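Local coordinates for protein signal recognition particle subunit SRP68 (Chaetomium thermophilum, PDB 4P3G) that probably works, as a subunit of the signal recognition particle, in directing nascent secretory and membrane proteins to the endoplasmic reticulum, and is represented here by its RNA-binding domain, at residues A[16-21]-A[147-152]; A[35-40]-A[72-77]; A[41-44]-A[48-51]; A[59-64]-A[124-129]. One frame throughout, in Å; residues are numbered along the deposited sequence.

How the contacts relate
Burial falls off from contact 1, about 4 Å between its centre and that of the chain, to contact 3 on the surface at about 24 Å; contacts 2 and 4 lie between, partly buried. Contacts 2 and 3 share helix 27-44 and touch where Leu75 CD1 lies 3.7 Å from Arg42 CG. Contact 4 joins a loop and helix 63-68 to helix 103-128, and meets contact 2 where Ile61 reaches Gln76. Contact 1 brings an arginine whose charge is matched by Glu81 against leucines, contact 2 adds basic chains to a leucine pair, contact 3 has aliphatic parts of long basic residues, and contact 4 packs small apolar groups.

Contact 1 of 4, residues A[16-21]-A[147-152]; sequences TSREKA and ALLRGA. With PO4 (phosphate ion), chain E.
The guanidinium of Arg18, salt-bridged through NE to Glu81 and in cation-pi contact with Trp84, both on helix 71-93, reaches from helix 10-21 to two leucines of helix 136-156. These add apolar contacts: CD2 of Leu149 stands 4.0 Å from NH2 of Arg18, at the edge of the guanidinium and near its plane, while CD2 of Leu148 comes in obliquely at 4.3 Å from the same NH2. The contact is buried near the centre of the all-helical RNA-binding domain. The two backbones do not touch here, with 13.7 Å between CA of Arg18 and CA of Leu149, and a long residue suits such a gap. Arg18 spans it with its chain extended from CG to NE, sliding past Leu149 in the opposite direction.

On another side of helix 136-156, Arg150 holds a phosphate ion that probably came from the crystallisation liquor. Its NH1 donates to O1 of the phosphate at 3.2 Å and 158°, and O1 lies in the guanidinium plane; the bonds from NH2 are weak. Glu121 takes NE in a salt bridge, which would steady the group. Across the helices, then, the attraction is van der Waals contact of methyls with an arginine whose charge is balanced nearby, whereas Arg150 offers the ion a charged edge, consistent with, though no proof of, an affinity for RNA phosphates.

Contact 2 of 4, residues A[35-40]-A[72-77]; sequences SGKLLN and YVRLQL
Lys37 is the first residue of helix 27-44 to meet helix 71-93 here, and it does so with the middle of its chain: CD lies 3.6 Å from NH2 of Arg74, approaching that guanidinium obliquely. The two side chains cross at about a right angle. In Arg74, CG lies opposite the backbone N (chi1 -173°) and the chain runs extended to NE, whereas Lys37 bends along its length. NZ of Lys37 ends 4.5 Å from Arg74 NH2, two like charges near each other at the partly exposed margin of the contact.

One residue on, Leu38 turns to the apolar side. CD1 of Leu38 touches CD1 of Leu75 at 3.7 Å, these side chains also crossing at about a right angle, and the same Leu38 methyl lies 3.8 Å from the carbonyl O of Leu75. The backbones are close here, Leu38 CA and Leu75 CA being 6.5 Å apart. Branched leucines suit this buried line because each can lay a methyl across the other in so short a span. Leu78 and Thr79 carry the packing on Leu38 further along helix 71-93.

The two segments run antiparallel, a course consistent with the tetratricopeptide-like character of the domain. Leucine contact supplies the cohesion, while the crossed lysine and arginine give the outer margin a positive potential that would probably suit an RNA-binding surface.

Contact 3 of 4, residues A[41-44]-A[48-51]; sequences CRKK and ATKN
Thr49 and Arg42 account for most of the surface buried where the loop after helix 27-44 comes back against the helix's last turn. Thr49 makes its touch with the methyl branch. Its CG2 lies 4.0 Å from CG of Lys43 and 4.3 Å from CB of Arg42, so it sits against the stems of two consecutive basic residues. A chi1 of 50° sets OG1 between the backbone nitrogen and the carbonyl carbon and puts CG2 anti to that carbon, the orientation in which the methyl reaches the helix. Threonine suits a partly exposed site of this sort, its methyl meeting aliphatic carbons and its hydroxyl being a polar group at a surface.

Arg42 points its CB toward the loop and stays extended from CG to NE, which carries CD to 4.0 Å from the carbonyl O of Ala48. Beyond, the side chain also touches Lys58, and its stem packs on Leu75 of helix 71-93. The segments themselves are the end of a helix and an irregular loop in the helical RNA-binding domain, where a turn after the helix brings the loop back: three residues connect them, and CA of Arg42 comes within 6.5 Å of CA of Thr49. Ala48, whose CB turns away, takes part through its backbone oxygen.

Lys43, exposed, runs straight beyond CG, so that its amine lies well past the point of contact. It crosses Thr49 obliquely and touches the threonine methyl low on the chain, through CG alone.

Contact 4 of 4, residues A[59-64]-A[124-129]; sequences TAITPE and AQALSD
Ala126 of helix 103-128 is packed against Ile61 and Pro63, a loop-to-helix contact within the helical RNA-binding domain, at the start of helix 63-68 that Thr62 N-caps. This is the tight part. CG2 of Ile61 rests 4.0 Å from CB of Ala126, and CG of Pro63 comes 3.9 Å from the carbonyl O of the same alanine. The small methyl of Ala126 lets the chains approach until CA of Pro63 and CA of Ala126 are 5.1 Å apart. With CG1 of Ile61 opposite the backbone N (chi1 -168°), CG2 falls between that nitrogen and the carbonyl carbon and is the branch that meets the alanine; CD1 goes on to Gln76 of helix 71-93. Ile66 also packs on both Ile61 and Ala126.

Proline suits the first turn of a helix because its ring fixes phi and its lack of an N-H costs no helical bond. Thr62 turns its CB away from Ala126, and its OG1 caps the backbone N of Gln65; a weak bond of 3.2 Å also joins OG1 to Glu64 OE1.

The looser side is polar. Glu64 and Asp129, at separate places on the rim, are exposed, and Ser128 and Asp129 pack on Thr179 of the second subunit. Ser128 also turns back on its own helix: OG donates to the carbonyl O of Gln125 at 3.2 Å, meeting it at a C=O angle of 120° and tilted 30° from the carbonyl plane.

Contact 1 of 4, residues A[16-21]-A[147-152]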
loop_
_atom_site.group_PDB
_atom_site.type_symbol
_atom_site.label_atom_id
_atom_site.label_comp_id
_atom_site.label_asym_id
_atom_site.label_seq_id
_atom_site.Cartn_x
_atom_site.Cartn_y
_atom_site.Cartn_z
ATOM N N THR A 16 5.135 -3.914 -31.421
ATOM C CA THR A 16 4.928 -4.729 -32.611
ATOM C C THR A 16 6.231 -5.378 -33.066
ATOM O O THR A 16 6.284 -6.583 -33.294
ATOM C CB THR A 16 4.372 -3.904 -33.763
ATOM O OG1 THR A 16 3.019 -3.530 -33.474
ATOM C CG2 THR A 16 4.401 -4.710 -35.064
ATOM N N SER A 17 7.290 -4.583 -33.179
ATOM C CA SER A 17 8.574 -5.095 -33.632
ATOM C C SER A 17 9.100 -6.166 -32.696
ATOM O O SER A 17 9.649 -7.173 -33.144
ATOM C CB SER A 17 9.603 -3.976 -33.723
ATOM O OG SER A 17 9.163 -2.957 -34.585
ATOM N N ARG A 18 8.896 -5.969 -31.396
ATOM C CA ARG A 18 9.391 -6.920 -30.422
ATOM C C ARG A 18 8.613 -8.213 -30.609
ATOM O O ARG A 18 9.204 -9.293 -30.683
ATOM C CB ARG A 18 9.211 -6.378 -29.012
ATOM C CG ARG A 18 10.082 -5.185 -28.713
ATOM C CD ARG A 18 9.984 -4.855 -27.261
ATOM N NE ARG A 18 10.701 -3.645 -26.881
ATOM C CZ ARG A 18 10.675 -3.133 -25.654
ATOM N NH1 ARG A 18 9.964 -3.721 -24.690
ATOM N NH2 ARG A 18 11.366 -2.037 -25.391
ATOM N N GLU A 19 7.298 -8.084 -30.778
ATOM C CA GLU A 19 6.440 -9.236 -30.999
ATOM C C GLU A 19 6.803 -9.937 -32.299
ATOM O O GLU A 19 6.707 -11.159 -32.353
ATOM C CB GLU A 19 4.965 -8.860 -31.003
ATOM C CG GLU A 19 4.434 -8.395 -29.654
ATOM C CD GLU A 19 3.024 -7.856 -29.761
ATOM O OE1 GLU A 19 2.508 -7.822 -30.897
ATOM O OE2 GLU A 19 2.436 -7.471 -28.724
ATOM N N LYS A 20 7.192 -9.186 -33.339
ATOM C CA LYS A 20 7.542 -9.796 -34.628
ATOM C C LYS A 20 8.728 -10.734 -34.485
ATOM O O LYS A 20 8.681 -11.889 -34.904
ATOM C CB LYS A 20 7.938 -8.752 -35.678
ATOM C CG LYS A 20 8.524 -9.461 -36.929
ATOM C CD LYS A 20 9.235 -8.580 -37.943
ATOM C CE LYS A 20 8.298 -7.672 -38.685
ATOM N NZ LYS A 20 9.070 -6.788 -39.586
ATOM N N ALA A 21 9.791 -10.217 -33.886
ATOM C CA ALA A 21 11.051 -10.930 -33.794
ATOM C C ALA A 21 11.025 -12.091 -32.816
ATOM O O ALA A 21 11.753 -13.068 -32.988
ATOM C CB ALA A 21 12.138 -9.989 -33.437
ATOM N N ALA A 147 10.488 6.880 -20.757
ATOM C CA ALA A 147 10.556 6.585 -19.333
ATOM C C ALA A 147 10.780 5.115 -19.161
ATOM O O ALA A 147 11.492 4.695 -18.258
ATOM C CB ALA A 147 9.287 7.023 -18.631
ATOM N N LEU A 148 10.225 4.351 -20.094
ATOM C CA LEU A 148 10.298 2.898 -20.094
ATOM C C LEU A 148 11.739 2.428 -20.299
ATOM O O LEU A 148 12.237 1.525 -19.597
ATOM C CB LEU A 148 9.423 2.338 -21.214
ATOM C CG LEU A 148 9.355 0.816 -21.404
ATOM C CD1 LEU A 148 8.467 0.219 -20.331
ATOM C CD2 LEU A 148 8.901 0.372 -22.821
ATOM N N LEU A 149 12.400 3.011 -21.290
ATOM C CA LEU A 149 13.762 2.606 -21.561
ATOM C C LEU A 149 14.657 3.074 -20.420
ATOM O O LEU A 149 15.558 2.351 -20.002
ATOM C CB LEU A 149 14.257 3.160 -22.901
ATOM C CG LEU A 149 13.663 2.516 -24.143
ATOM C CD1 LEU A 149 14.456 2.899 -25.385
ATOM C CD2 LEU A 149 13.559 1.028 -23.978
ATOM N N ARG A 150 14.416 4.287 -19.920
ATOM C CA ARG A 150 15.250 4.821 -18.848
ATOM C C ARG A 150 15.068 3.963 -17.590
ATOM O O ARG A 150 16.001 3.775 -16.812
ATOM C CB ARG A 150 14.932 6.283 -18.574
ATOM C CG ARG A 150 15.675 6.867 -17.390
ATOM C CD ARG A 150 17.132 6.826 -17.600
ATOM N NE ARG A 150 17.524 7.663 -18.727
ATOM C CZ ARG A 150 18.760 7.698 -19.223
ATOM N NH1 ARG A 150 19.705 6.941 -18.672
ATOM N NH2 ARG A 150 19.054 8.487 -20.256
ATOM N N GLY A 151 13.851 3.461 -17.393
ATOM C CA GLY A 151 13.588 2.542 -16.303
ATOM C C GLY A 151 14.385 1.246 -16.421
ATOM O O GLY A 151 14.955 0.772 -15.435
ATOM N N ALA A 152 14.429 0.677 -17.622
ATOM C CA ALA A 152 15.173 -0.549 -17.883
ATOM C C ALA A 152 16.655 -0.351 -17.594
ATOM O O ALA A 152 17.320 -1.206 -17.006
ATOM C CB ALA A 152 14.976 -0.976 -19.313
HETATM P P PO4 E . 22.619 8.825 -19.576
HETATM O O1 PO4 E . 22.335 7.564 -20.351
HETATM O O2 PO4 E . 21.370 9.682 -19.523
HETATM O O3 PO4 E . 23.729 9.606 -20.240
HETATM O O4 PO4 E . 23.070 8.464 -18.178
#

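Contact 2 of 4, residues A[35-40]-A[72-77]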
loop_
_atom_site.group_PDB
_atom_site.type_symbol
_atom_site.label_atom_id
_atom_site.label_comp_id
_atom_site.label_asym_id
_atom_site.label_seq_id
_atom_site.Cartn_x
_atom_site.Cartn_y
_atom_site.Cartn_z
ATOM N N SER A 35 18.604 -4.235 -37.586
ATOM C CA SER A 35 19.752 -3.745 -38.344
ATOM C C SER A 35 19.462 -3.631 -39.833
ATOM O O SER A 35 19.974 -2.742 -40.507
ATOM C CB SER A 35 20.931 -4.685 -38.126
ATOM O OG SER A 35 21.143 -4.890 -36.738
ATOM N N GLY A 36 18.639 -4.540 -40.338
ATOM C CA GLY A 36 18.211 -4.508 -41.724
ATOM C C GLY A 36 17.265 -3.355 -41.985
ATOM O O GLY A 36 17.372 -2.645 -42.974
ATOM N N LYS A 37 16.308 -3.186 -41.089
ATOM C CA LYS A 37 15.321 -2.134 -41.224
ATOM C C LYS A 37 15.946 -0.758 -41.023
ATOM O O LYS A 37 15.557 0.206 -41.690
ATOM C CB LYS A 37 14.189 -2.384 -40.249
ATOM C CG LYS A 37 13.527 -3.734 -40.490
ATOM C CD LYS A 37 12.069 -3.677 -40.147
ATOM C CE LYS A 37 11.644 -4.903 -39.373
ATOM N NZ LYS A 37 10.539 -4.536 -38.432
ATOM N N LEU A 38 16.922 -0.665 -40.126
ATOM C CA LEU A 38 17.613 0.599 -39.903
ATOM C C LEU A 38 18.316 1.018 -41.181
ATOM O O LEU A 38 18.348 2.199 -41.541
ATOM C CB LEU A 38 18.660 0.458 -38.803
ATOM C CG LEU A 38 19.221 1.762 -38.236
ATOM C CD1 LEU A 38 18.098 2.652 -37.734
ATOM C CD2 LEU A 38 20.218 1.494 -37.131
ATOM N N LEU A 39 18.861 0.024 -41.875
ATOM C CA LEU A 39 19.598 0.248 -43.105
ATOM C C LEU A 39 18.682 0.772 -44.209
ATOM O O LEU A 39 18.968 1.796 -44.831
ATOM C CB LEU A 39 20.263 -1.060 -43.539
ATOM C CG LEU A 39 21.065 -1.112 -44.829
ATOM C CD1 LEU A 39 22.255 -0.186 -44.769
ATOM C CD2 LEU A 39 21.503 -2.533 -45.037
ATOM N N ASN A 40 17.574 0.079 -44.438
ATOM C CA ASN A 40 16.615 0.519 -45.433
ATOM C C ASN A 40 16.104 1.903 -45.083
ATOM O O ASN A 40 15.872 2.723 -45.966
ATOM C CB ASN A 40 15.457 -0.471 -45.542
ATOM C CG ASN A 40 15.901 -1.834 -46.056
ATOM O OD1 ASN A 40 16.788 -1.934 -46.918
ATOM N ND2 ASN A 40 15.295 -2.893 -45.524
ATOM N N TYR A 72 11.867 10.083 -40.056
ATOM C CA TYR A 72 12.867 10.514 -39.102
ATOM C C TYR A 72 12.570 9.945 -37.714
ATOM O O TYR A 72 13.485 9.620 -36.954
ATOM C CB TYR A 72 12.930 12.029 -39.073
ATOM C CG TYR A 72 13.745 12.583 -40.210
ATOM C CD1 TYR A 72 15.125 12.676 -40.114
ATOM C CD2 TYR A 72 13.137 13.006 -41.379
ATOM C CE1 TYR A 72 15.882 13.175 -41.156
ATOM C CE2 TYR A 72 13.886 13.506 -42.427
ATOM C CZ TYR A 72 15.260 13.589 -42.306
ATOM O OH TYR A 72 16.018 14.092 -43.337
ATOM N N VAL A 73 11.286 9.842 -37.382
ATOM C CA VAL A 73 10.876 9.181 -36.147
ATOM C C VAL A 73 11.185 7.695 -36.244
ATOM O O VAL A 73 11.762 7.131 -35.330
ATOM C CB VAL A 73 9.369 9.385 -35.831
ATOM C CG1 VAL A 73 8.915 8.494 -34.679
ATOM C CG2 VAL A 73 9.080 10.855 -35.530
ATOM N N ARG A 74 10.859 7.058 -37.357
ATOM C CA ARG A 74 11.139 5.634 -37.462
ATOM C C ARG A 74 12.630 5.338 -37.289
ATOM O O ARG A 74 13.008 4.369 -36.626
ATOM C CB ARG A 74 10.661 5.083 -38.793
ATOM C CG ARG A 74 10.770 3.587 -38.880
ATOM C CD ARG A 74 9.879 3.036 -39.984
ATOM N NE ARG A 74 9.805 1.586 -39.882
ATOM C CZ ARG A 74 10.448 0.747 -40.685
ATOM N NH1 ARG A 74 11.192 1.220 -41.681
ATOM N NH2 ARG A 74 10.333 -0.562 -40.486
ATOM N N LEU A 75 13.472 6.211 -37.821
ATOM C CA LEU A 75 14.907 6.056 -37.674
ATOM C C LEU A 75 15.298 6.004 -36.195
ATOM O O LEU A 75 16.125 5.187 -35.795
ATOM C CB LEU A 75 15.627 7.218 -38.350
ATOM C CG LEU A 75 17.147 7.085 -38.396
ATOM C CD1 LEU A 75 17.513 5.938 -39.313
ATOM C CD2 LEU A 75 17.789 8.375 -38.872
ATOM N N GLN A 76 14.709 6.883 -35.392
ATOM C CA GLN A 76 15.038 6.963 -33.978
ATOM C C GLN A 76 14.587 5.739 -33.186
ATOM O O GLN A 76 15.285 5.281 -32.288
ATOM C CB GLN A 76 14.429 8.215 -33.376
ATOM C CG GLN A 76 14.951 9.478 -34.012
ATOM C CD GLN A 76 16.456 9.592 -33.920
ATOM O OE1 GLN A 76 17.169 9.294 -34.877
ATOM N NE2 GLN A 76 16.951 10.036 -32.763
ATOM N N LEU A 77 13.412 5.222 -33.506
ATOM C CA LEU A 77 12.895 4.051 -32.822
ATOM C C LEU A 77 13.803 2.842 -33.087
ATOM O O LEU A 77 14.249 2.156 -32.159
ATOM C CB LEU A 77 11.480 3.776 -33.311
ATOM C CG LEU A 77 10.545 4.879 -32.804
ATOM C CD1 LEU A 77 9.080 4.578 -33.098
ATOM C CD2 LEU A 77 10.780 5.171 -31.323
#

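Contact 3 of 4, residues A[41-44]-A[48-51]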
loop_
_atom_site.group_PDB
_atom_site.type_symbol
_atom_site.label_atom_id
_atom_site.label_comp_id
_atom_site.label_asym_id
_atom_site.label_seq_id
_atom_site.Cartn_x
_atom_site.Cartn_y
_atom_site.Cartn_z
ATOM N N CYS A 41 15.964 2.175 -43.789
ATOM C CA CYS A 41 15.417 3.452 -43.367
ATOM C C CYS A 41 16.343 4.603 -43.751
ATOM O O CYS A 41 15.891 5.617 -44.293
ATOM C CB CYS A 41 15.159 3.464 -41.858
ATOM S SG CYS A 41 14.233 4.920 -41.283
ATOM N N ARG A 42 17.637 4.430 -43.505
ATOM C CA ARG A 42 18.597 5.484 -43.802
ATOM C C ARG A 42 18.627 5.802 -45.297
ATOM O O ARG A 42 18.738 6.967 -45.692
ATOM C CB ARG A 42 19.986 5.099 -43.290
ATOM C CG ARG A 42 20.120 5.269 -41.803
ATOM C CD ARG A 42 21.319 4.561 -41.227
ATOM N NE ARG A 42 21.386 4.768 -39.775
ATOM C CZ ARG A 42 22.141 4.067 -38.931
ATOM N NH1 ARG A 42 22.890 3.065 -39.364
ATOM N NH2 ARG A 42 22.124 4.354 -37.637
ATOM N N LYS A 43 18.512 4.777 -46.132
ATOM C CA LYS A 43 18.508 4.995 -47.570
ATOM C C LYS A 43 17.298 5.828 -47.997
ATOM O O LYS A 43 17.425 6.710 -48.842
ATOM C CB LYS A 43 18.562 3.672 -48.323
ATOM C CG LYS A 43 19.913 2.991 -48.201
ATOM C CD LYS A 43 19.914 1.625 -48.856
ATOM C CE LYS A 43 21.224 0.884 -48.613
ATOM N NZ LYS A 43 21.249 -0.448 -49.299
ATOM N N LYS A 44 16.130 5.557 -47.421
ATOM C CA LYS A 44 14.923 6.308 -47.765
ATOM C C LYS A 44 15.081 7.794 -47.480
ATOM O O LYS A 44 14.536 8.634 -48.194
ATOM C CB LYS A 44 13.716 5.793 -46.985
ATOM C CG LYS A 44 13.189 4.462 -47.447
ATOM C CD LYS A 44 11.712 4.330 -47.128
ATOM C CE LYS A 44 11.218 2.945 -47.478
ATOM N NZ LYS A 44 12.016 1.929 -46.725
ATOM N N ALA A 48 23.543 8.813 -44.826
ATOM C CA ALA A 48 24.715 7.950 -44.995
ATOM C C ALA A 48 24.601 6.601 -44.284
ATOM O O ALA A 48 24.201 6.531 -43.124
ATOM C CB ALA A 48 25.979 8.678 -44.540
ATOM N N THR A 49 24.953 5.531 -44.989
ATOM C CA THR A 49 24.987 4.202 -44.390
ATOM C C THR A 49 26.394 3.902 -43.869
ATOM O O THR A 49 26.573 3.127 -42.928
ATOM C CB THR A 49 24.521 3.117 -45.381
ATOM O OG1 THR A 49 25.218 3.266 -46.627
ATOM C CG2 THR A 49 23.026 3.239 -45.629
ATOM N N LYS A 50 27.384 4.538 -44.493
ATOM C CA LYS A 50 28.774 4.482 -44.049
ATOM C C LYS A 50 29.290 5.913 -43.916
ATOM O O LYS A 50 29.581 6.570 -44.916
ATOM C CB LYS A 50 29.640 3.699 -45.042
ATOM C CG LYS A 50 28.900 3.172 -46.274
ATOM C CD LYS A 50 28.163 1.865 -45.987
ATOM C CE LYS A 50 28.727 0.712 -46.804
ATOM N NZ LYS A 50 30.188 0.505 -46.587
ATOM N N ASN A 51 29.402 6.384 -42.677
ATOM C CA ASN A 51 29.646 7.799 -42.379
ATOM C C ASN A 51 30.958 8.362 -42.952
ATOM O O ASN A 51 32.000 8.281 -42.297
ATOM C CB ASN A 51 29.597 8.009 -40.859
ATOM C CG ASN A 51 29.373 9.454 -40.472
ATOM O OD1 ASN A 51 29.571 10.368 -41.277
ATOM N ND2 ASN A 51 28.962 9.671 -39.229
#

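Contact 4 of 4, residues A[59-64]-A[124-129]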
loop_
_atom_site.group_PDB
_atom_site.type_symbol
_atom_site.label_atom_id
_atom_site.label_comp_id
_atom_site.label_asym_id
_atom_site.label_seq_id
_atom_site.Cartn_x
_atom_site.Cartn_y
_atom_site.Cartn_z
ATOM N N THR A 59 22.703 12.482 -36.675
ATOM C CA THR A 59 21.756 11.985 -35.647
ATOM C C THR A 59 21.054 12.978 -34.685
ATOM O O THR A 59 20.334 12.546 -33.782
ATOM C CB THR A 59 22.302 10.756 -34.827
ATOM O OG1 THR A 59 23.449 11.136 -34.052
ATOM C CG2 THR A 59 22.664 9.598 -35.745
ATOM N N ALA A 60 21.227 14.284 -34.873
ATOM C CA ALA A 60 20.506 15.253 -34.035
ATOM C C ALA A 60 19.094 15.498 -34.569
ATOM O O ALA A 60 18.928 16.155 -35.600
ATOM C CB ALA A 60 21.274 16.569 -33.951
ATOM N N ILE A 61 18.075 15.007 -33.865
ATOM C CA ILE A 61 16.710 15.098 -34.387
ATOM C C ILE A 61 16.088 16.473 -34.140
ATOM O O ILE A 61 16.275 17.073 -33.078
ATOM C CB ILE A 61 15.785 13.988 -33.809
ATOM C CG1 ILE A 61 14.469 13.920 -34.587
ATOM C CG2 ILE A 61 15.539 14.185 -32.312
ATOM C CD1 ILE A 61 13.624 12.733 -34.244
ATOM N N THR A 62 15.356 16.973 -35.133
ATOM C CA THR A 62 14.730 18.286 -35.026
ATOM C C THR A 62 13.235 18.194 -35.284
ATOM O O THR A 62 12.784 17.353 -36.064
ATOM C CB THR A 62 15.319 19.266 -36.047
ATOM O OG1 THR A 62 14.642 19.122 -37.303
ATOM C CG2 THR A 62 16.809 19.023 -36.212
ATOM N N PRO A 63 12.466 19.088 -34.648
ATOM C CA PRO A 63 11.009 19.135 -34.765
ATOM C C PRO A 63 10.548 19.325 -36.196
ATOM O O PRO A 63 9.493 18.829 -36.585
ATOM C CB PRO A 63 10.637 20.361 -33.935
ATOM C CG PRO A 63 11.727 20.494 -32.957
ATOM C CD PRO A 63 12.966 20.059 -33.659
ATOM N N GLU A 64 11.318 20.083 -36.962
ATOM C CA GLU A 64 10.943 20.380 -38.337
ATOM C C GLU A 64 11.119 19.149 -39.222
ATOM O O GLU A 64 10.319 18.909 -40.128
ATOM C CB GLU A 64 11.765 21.551 -38.858
ATOM C CG GLU A 64 11.605 22.822 -38.025
ATOM C CD GLU A 64 12.417 22.794 -36.728
ATOM O OE1 GLU A 64 13.064 21.759 -36.444
ATOM O OE2 GLU A 64 12.398 23.801 -35.986
ATOM N N ALA A 124 11.280 12.234 -27.591
ATOM C CA ALA A 124 10.149 12.768 -26.854
ATOM C C ALA A 124 10.218 14.285 -26.804
ATOM O O ALA A 124 9.227 14.966 -27.046
ATOM C CB ALA A 124 10.120 12.204 -25.453
ATOM N N GLN A 125 11.394 14.815 -26.488
ATOM C CA GLN A 125 11.560 16.258 -26.397
ATOM C C GLN A 125 11.340 16.951 -27.741
ATOM O O GLN A 125 10.747 18.016 -27.793
ATOM C CB GLN A 125 12.931 16.609 -25.827
ATOM C CG GLN A 125 13.074 16.270 -24.344
ATOM C CD GLN A 125 14.487 16.491 -23.841
ATOM O OE1 GLN A 125 15.454 16.393 -24.601
ATOM N NE2 GLN A 125 14.616 16.787 -22.554
ATOM N N ALA A 126 11.806 16.364 -28.833
ATOM C CA ALA A 126 11.585 17.002 -30.119
ATOM C C ALA A 126 10.105 16.971 -30.444
ATOM O O ALA A 126 9.543 17.982 -30.861
ATOM C CB ALA A 126 12.375 16.334 -31.208
ATOM N N LEU A 127 9.467 15.828 -30.209
ATOM C CA LEU A 127 8.037 15.698 -30.461
ATOM C C LEU A 127 7.218 16.685 -29.663
ATOM O O LEU A 127 6.194 17.169 -30.148
ATOM C CB LEU A 127 7.536 14.298 -30.126
ATOM C CG LEU A 127 7.627 13.187 -31.163
ATOM C CD1 LEU A 127 6.938 11.962 -30.609
ATOM C CD2 LEU A 127 6.963 13.606 -32.484
ATOM N N SER A 128 7.686 17.023 -28.468
ATOM C CA SER A 128 6.844 17.785 -27.565
ATOM C C SER A 128 6.715 19.239 -27.986
ATOM O O SER A 128 5.666 19.649 -28.476
ATOM C CB SER A 128 7.340 17.672 -26.115
ATOM O OG SER A 128 8.356 18.612 -25.828
ATOM N N ASP A 129 7.757 20.029 -27.803
ATOM C CA ASP A 129 7.542 21.465 -27.875
ATOM C C ASP A 129 7.417 22.108 -29.276
ATOM O O ASP A 129 6.452 22.833 -29.535
ATOM C CB ASP A 129 8.614 22.190 -27.049
ATOM C CG ASP A 129 8.040 22.827 -25.791
ATOM O OD1 ASP A 129 6.946 22.397 -25.357
ATOM O OD2 ASP A 129 8.674 23.756 -25.244
#